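Carboxylesterase/phospholipase family protein (Francisella tularensis subsp. tularensis, PDB 4F21) acts as a serine hydrolase of the alpha/beta hydrolase superfamily and probably cleaves carboxylic esters. Local coordinates at residues A[142-147]-A[166-171]; A[204-209]-A[214-219]. All coordinates share one frame; numbering follows the deposited sequence.

Contact 1: residues A[142-147]-A[166-171]; sequences GGIIAT and YLPAWD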
loop_
_atom_site.group_PDB
_atom_site.type_symbol
_atom_site.label_atom_id
_atom_site.label_comp_id
_atom_site.label_asym_id
_atom_site.label_seq_id
_atom_site.Cartn_x
_atom_site.Cartn_y
_atom_site.Cartn_z
ATOM N N GLY A 142 -4.099 4.596 -3.393
ATOM C CA GLY A 142 -4.059 3.150 -3.319
ATOM C C GLY A 142 -3.495 2.615 -2.021
ATOM O O GLY A 142 -3.882 1.533 -1.574
ATOM N N GLY A 143 -2.590 3.375 -1.411
ATOM C CA GLY A 143 -1.894 2.943 -0.209
ATOM C C GLY A 143 -2.796 2.549 0.947
ATOM O O GLY A 143 -2.376 1.843 1.865
ATOM N N ILE A 144 -4.040 3.014 0.899
ATOM C CA ILE A 144 -5.033 2.691 1.913
ATOM C C ILE A 144 -5.431 1.216 1.847
ATOM O O ILE A 144 -5.560 0.546 2.874
ATOM C CB ILE A 144 -6.298 3.548 1.721
ATOM C CG1 ILE A 144 -5.921 5.019 1.518
ATOM C CG2 ILE A 144 -7.244 3.377 2.899
ATOM C CD1 ILE A 144 -6.992 5.847 0.839
ATOM N N ILE A 145 -5.606 0.716 0.627
ATOM C CA ILE A 145 -6.158 -0.619 0.404
ATOM C C ILE A 145 -5.111 -1.722 0.579
ATOM O O ILE A 145 -5.419 -2.908 0.463
ATOM C CB ILE A 145 -6.809 -0.717 -0.996
ATOM C CG1 ILE A 145 -7.507 0.597 -1.348
ATOM C CG2 ILE A 145 -7.814 -1.857 -1.058
ATOM C CD1 ILE A 145 -8.715 0.902 -0.485
ATOM N N ALA A 146 -3.873 -1.331 0.865
ATOM C CA ALA A 146 -2.805 -2.304 1.074
ATOM C C ALA A 146 -2.608 -2.592 2.556
ATOM O O ALA A 146 -2.489 -3.749 2.970
ATOM C CB ALA A 146 -1.511 -1.812 0.454
ATOM N N THR A 147 -2.570 -1.526 3.348
ATOM C CA THR A 147 -2.379 -1.642 4.786
ATOM C C THR A 147 -3.596 -2.292 5.429
ATOM O O THR A 147 -3.503 -3.405 5.954
ATOM C CB THR A 147 -2.097 -0.265 5.426
ATOM O OG1 THR A 147 -0.846 0.239 4.939
ATOM C CG2 THR A 147 -2.023 -0.375 6.933
ATOM N N TYR A 166 -2.301 8.378 3.702
ATOM C CA TYR A 166 -2.861 8.592 5.029
ATOM C C TYR A 166 -3.720 7.403 5.458
ATOM O O TYR A 166 -3.889 6.449 4.702
ATOM C CB TYR A 166 -3.669 9.896 5.070
ATOM C CG TYR A 166 -4.968 9.883 4.282
ATOM C CD1 TYR A 166 -5.035 9.346 3.003
ATOM C CD2 TYR A 166 -6.129 10.415 4.825
ATOM C CE1 TYR A 166 -6.221 9.338 2.293
ATOM C CE2 TYR A 166 -7.315 10.413 4.124
ATOM C CZ TYR A 166 -7.358 9.874 2.859
ATOM O OH TYR A 166 -8.547 9.870 2.164
ATOM N N LEU A 167 -4.260 7.463 6.671
ATOM C CA LEU A 167 -5.044 6.357 7.210
ATOM C C LEU A 167 -6.465 6.802 7.550
ATOM O O LEU A 167 -6.744 7.173 8.689
ATOM C CB LEU A 167 -4.354 5.789 8.451
ATOM C CG LEU A 167 -4.497 4.292 8.725
ATOM C CD1 LEU A 167 -4.202 3.489 7.471
ATOM C CD2 LEU A 167 -3.564 3.873 9.848
ATOM N N PRO A 168 -7.372 6.764 6.557
ATOM C CA PRO A 168 -8.753 7.231 6.716
ATOM C C PRO A 168 -9.642 6.187 7.375
ATOM O O PRO A 168 -9.289 5.008 7.391
ATOM C CB PRO A 168 -9.206 7.439 5.272
ATOM C CG PRO A 168 -8.478 6.390 4.528
ATOM C CD PRO A 168 -7.123 6.270 5.192
ATOM N N ALA A 169 -10.781 6.628 7.903
ATOM C CA ALA A 169 -11.762 5.740 8.528
ATOM C C ALA A 169 -11.129 4.805 9.555
ATOM O O ALA A 169 -11.524 3.646 9.676
ATOM C CB ALA A 169 -12.513 4.942 7.470
ATOM N N TRP A 170 -10.145 5.320 10.286
ATOM C CA TRP A 170 -9.436 4.535 11.290
ATOM C C TRP A 170 -10.386 4.009 12.363
ATOM O O TRP A 170 -10.137 2.965 12.959
ATOM C CB TRP A 170 -8.301 5.358 11.910
ATOM C CG TRP A 170 -7.583 4.673 13.042
ATOM C CD1 TRP A 170 -7.654 4.991 14.367
ATOM C CD2 TRP A 170 -6.692 3.554 12.945
ATOM N NE1 TRP A 170 -6.860 4.143 15.099
ATOM C CE2 TRP A 170 -6.260 3.252 14.251
ATOM C CE3 TRP A 170 -6.218 2.781 11.882
ATOM C CZ2 TRP A 170 -5.377 2.211 14.522
ATOM C CZ3 TRP A 170 -5.340 1.751 12.154
ATOM C CH2 TRP A 170 -4.928 1.474 13.462
ATOM N N ASP A 171 -11.481 4.727 12.591
ATOM C CA ASP A 171 -12.488 4.298 13.555
ATOM C C ASP A 171 -13.269 3.070 13.081
ATOM O O ASP A 171 -13.626 2.208 13.884
ATOM C CB ASP A 171 -13.446 5.446 13.886
ATOM C CG ASP A 171 -12.927 6.335 14.999
ATOM O OD1 ASP A 171 -11.701 6.333 15.236
ATOM O OD2 ASP A 171 -13.744 7.033 15.638
#
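I144 and P168 make the closest approach of this contact: the branch methyl CG2 of I144 lies 3.6 Å from CG of the proline ring and 3.7 Å from its CD. The other arm of the isoleucine comes in beside it. Its CG1 stands anti to the carbonyl carbon (chi1 -47°), which carries CD1 up to the Y166 ring, 3.9 Å from CE1, at a slant that is neither face-on nor edge-on. P168 also closes on Y166 within its own segment, CD sitting 4.1 Å above the centre of the tyrosine ring. One isoleucine is thus fitted against a proline and a tyrosine that already pack on each other, and all three are buried. No hydrogen bond joins the two segments, and 192 Å² of surface is lost in total.

G142 ends the sequence G-F-S-Q-G, which matches the nucleophile elbow of alpha/beta hydrolases, with S140 as the probable nucleophile and I144 in the helix that follows it. The Y166 side chain lies near, without touching, the presumed Ser-His-Asp triad, and its hydroxyl is held by N82. Residues 166-169 lead from strand 159-163 into the short helix 170-173, with A169 at the N-cap.

Packing slackens toward T147, whose CG2 comes only to 4.5 Å from L167 CD1. Although no less buried, these two side chains have other neighbours in helix 199-210. Beyond P168 the second segment turns away from the first. P168 O takes a hydrogen bond from Y148 OH, W170 is partly exposed and touches K208, and the poorly ordered D171 is exposed.

Contact 2: residues A[204-209]-A[214-219]; sequences DLSDKL and FANEYK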
loop_
_atom_site.group_PDB
_atom_site.type_symbol
_atom_site.label_atom_id
_atom_site.label_comp_id
_atom_site.label_asym_id
_atom_site.label_seq_id
_atom_site.Cartn_x
_atom_site.Cartn_y
_atom_site.Cartn_z
ATOM N N ASP A 204 0.880 9.837 10.929
ATOM C CA ASP A 204 -0.359 9.334 11.513
ATOM C C ASP A 204 -0.566 7.847 11.210
ATOM O O ASP A 204 -0.908 7.072 12.101
ATOM C CB ASP A 204 -1.558 10.154 11.026
ATOM C CG ASP A 204 -2.854 9.763 11.712
ATOM O OD1 ASP A 204 -2.818 9.446 12.920
ATOM O OD2 ASP A 204 -3.909 9.770 11.043
ATOM N N LEU A 205 -0.359 7.456 9.954
ATOM C CA LEU A 205 -0.464 6.051 9.562
ATOM C C LEU A 205 0.571 5.195 10.288
ATOM O O LEU A 205 0.236 4.160 10.868
ATOM C CB LEU A 205 -0.304 5.902 8.043
ATOM C CG LEU A 205 -0.298 4.503 7.411
ATOM C CD1 LEU A 205 -1.021 4.522 6.076
ATOM C CD2 LEU A 205 1.122 3.984 7.218
ATOM N N SER A 206 1.828 5.633 10.253
ATOM C CA SER A 206 2.920 4.888 10.878
ATOM C C SER A 206 2.726 4.711 12.382
ATOM O O SER A 206 2.920 3.621 12.916
ATOM C CB SER A 206 4.260 5.575 10.611
ATOM O OG SER A 206 5.311 4.915 11.294
ATOM N N ASP A 207 2.349 5.793 13.055
ATOM C CA ASP A 207 2.128 5.766 14.494
ATOM C C ASP A 207 0.909 4.925 14.849
ATOM O O ASP A 207 0.954 4.130 15.789
ATOM C CB ASP A 207 1.977 7.184 15.052
ATOM C CG ASP A 207 3.314 7.861 15.311
ATOM O OD1 ASP A 207 3.899 7.629 16.390
ATOM O OD2 ASP A 207 3.778 8.630 14.444
ATOM N N LYS A 208 -0.176 5.102 14.098
ATOM C CA LYS A 208 -1.401 4.342 14.349
ATOM C C LYS A 208 -1.241 2.862 14.010
ATOM O O LYS A 208 -2.044 2.036 14.434
ATOM C CB LYS A 208 -2.605 4.948 13.619
ATOM C CG LYS A 208 -3.150 6.207 14.279
ATOM C CD LYS A 208 -4.552 6.559 13.794
ATOM C CE LYS A 208 -4.579 6.842 12.301
ATOM N NZ LYS A 208 -5.819 7.562 11.888
ATOM N N LEU A 209 -0.205 2.533 13.245
ATOM C CA LEU A 209 0.155 1.137 13.028
ATOM C C LEU A 209 1.073 0.647 14.144
ATOM O O LEU A 209 1.026 -0.520 14.530
ATOM C CB LEU A 209 0.830 0.949 11.668
ATOM C CG LEU A 209 -0.079 1.006 10.438
ATOM C CD1 LEU A 209 0.745 0.894 9.168
ATOM C CD2 LEU A 209 -1.130 -0.092 10.495
ATOM N N PHE A 214 1.742 -3.176 14.970
ATOM C CA PHE A 214 2.489 -3.375 13.735
ATOM C C PHE A 214 3.678 -2.420 13.663
ATOM O O PHE A 214 3.516 -1.235 13.363
ATOM C CB PHE A 214 1.589 -3.151 12.517
ATOM C CG PHE A 214 0.421 -4.090 12.435
ATOM C CD1 PHE A 214 0.472 -5.210 11.620
ATOM C CD2 PHE A 214 -0.737 -3.844 13.156
ATOM C CE1 PHE A 214 -0.606 -6.070 11.536
ATOM C CE2 PHE A 214 -1.817 -4.702 13.076
ATOM C CZ PHE A 214 -1.752 -5.814 12.265
ATOM N N ALA A 215 4.870 -2.934 13.937
ATOM C CA ALA A 215 6.082 -2.133 13.833
ATOM C C ALA A 215 6.395 -1.848 12.369
ATOM O O ALA A 215 6.133 -2.677 11.498
ATOM C CB ALA A 215 7.244 -2.846 14.495
ATOM N N ASN A 216 6.958 -0.672 12.103
ATOM C CA ASN A 216 7.266 -0.270 10.736
ATOM C C ASN A 216 8.426 0.714 10.657
ATOM O O ASN A 216 8.661 1.487 11.585
ATOM C CB ASN A 216 6.030 0.337 10.065
ATOM C CG ASN A 216 5.600 1.650 10.700
ATOM O OD1 ASN A 216 6.128 2.714 10.376
ATOM N ND2 ASN A 216 4.628 1.581 11.604
ATOM N N GLU A 217 9.149 0.670 9.541
ATOM C CA GLU A 217 10.184 1.652 9.250
ATOM C C GLU A 217 9.539 2.883 8.638
ATOM O O GLU A 217 8.875 2.790 7.608
ATOM C CB GLU A 217 11.202 1.087 8.260
ATOM C CG GLU A 217 12.202 0.103 8.839
ATOM C CD GLU A 217 13.068 -0.523 7.761
ATOM O OE1 GLU A 217 12.511 -0.922 6.714
ATOM O OE2 GLU A 217 14.301 -0.606 7.954
ATOM N N TYR A 218 9.723 4.036 9.270
ATOM C CA TYR A 218 9.220 5.280 8.705
ATOM C C TYR A 218 10.345 6.027 7.997
ATOM O O TYR A 218 11.314 6.454 8.625
ATOM C CB TYR A 218 8.579 6.163 9.779
ATOM C CG TYR A 218 7.986 7.438 9.224
ATOM C CD1 TYR A 218 6.666 7.483 8.800
ATOM C CD2 TYR A 218 8.751 8.594 9.108
ATOM C CE1 TYR A 218 6.123 8.641 8.284
ATOM C CE2 TYR A 218 8.219 9.754 8.593
ATOM C CZ TYR A 218 6.905 9.774 8.182
ATOM O OH TYR A 218 6.370 10.931 7.669
ATOM N N LYS A 219 10.209 6.183 6.685
ATOM C CA LYS A 219 11.236 6.832 5.883
ATOM C C LYS A 219 10.679 8.028 5.117
ATOM O O LYS A 219 10.084 7.866 4.052
ATOM C CB LYS A 219 11.860 5.826 4.911
ATOM C CG LYS A 219 12.258 4.516 5.565
ATOM C CD LYS A 219 13.287 3.767 4.745
ATOM C CE LYS A 219 13.863 2.607 5.540
ATOM N NZ LYS A 219 15.015 1.972 4.846
#
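The flat amide of N216 meets S206 in its own plane, not over a face: S206 O lies 9° out of that plane, with ND2 donating to this oxygen at 3.0 Å and an N-H...O angle of 155°. The Y218 ring is met obliquely by S206 CB, 3.6 Å from its CD1, and H203 brings a second ring against it. At the F214 ring, L209 O sits at the edge, near the plane, 4.0 Å from CD2, while I151, L184 and I186 also touch this side chain.

With chi1 at 176°, the S206 hydroxyl extends away from the serine's own amide N, and OG donates to N216 OD1 in the carbonyl plane, on a lone pair; the 2.5 Å separation is short. F214 N reaches L209 O at 2.8 Å, across the short connection to the strand.

Helix 204-209 and strand 216-219 run nearly antiparallel, as consecutive members of a beta-alpha-beta unit of the alpha/beta hydrolase sheet, their axes 9.2 Å apart. Both ends of the N216 amide are engaged by one serine, which supports the modelled orientation, since the flipped one would put OD1 against S206 O.

Overall arrangement
From the N terminus the chain first builds strands 27-30, 38-44 and 67-72, then helix 111-126 and strand 134-139, before reaching residues 142-147. Contact 1 closes a loop of 18 residues that includes strand 159-163. The chain then passes through helix 170-173 and strand 186-191 to helix 199-210, where contact 2 closes a much shorter turn of four residues onto the edge strand 216-221. The two loops follow in series, neither enclosing nor crossing the other. Their centres are about 12 Å apart, yet they touch: L167 CD1 meets L205 CD1 at 3.6 Å and T147 CG2 meets L209 CD2 at 3.7 Å. Helix 199-210 links both segments of contact 1 to the sheet's edge strand.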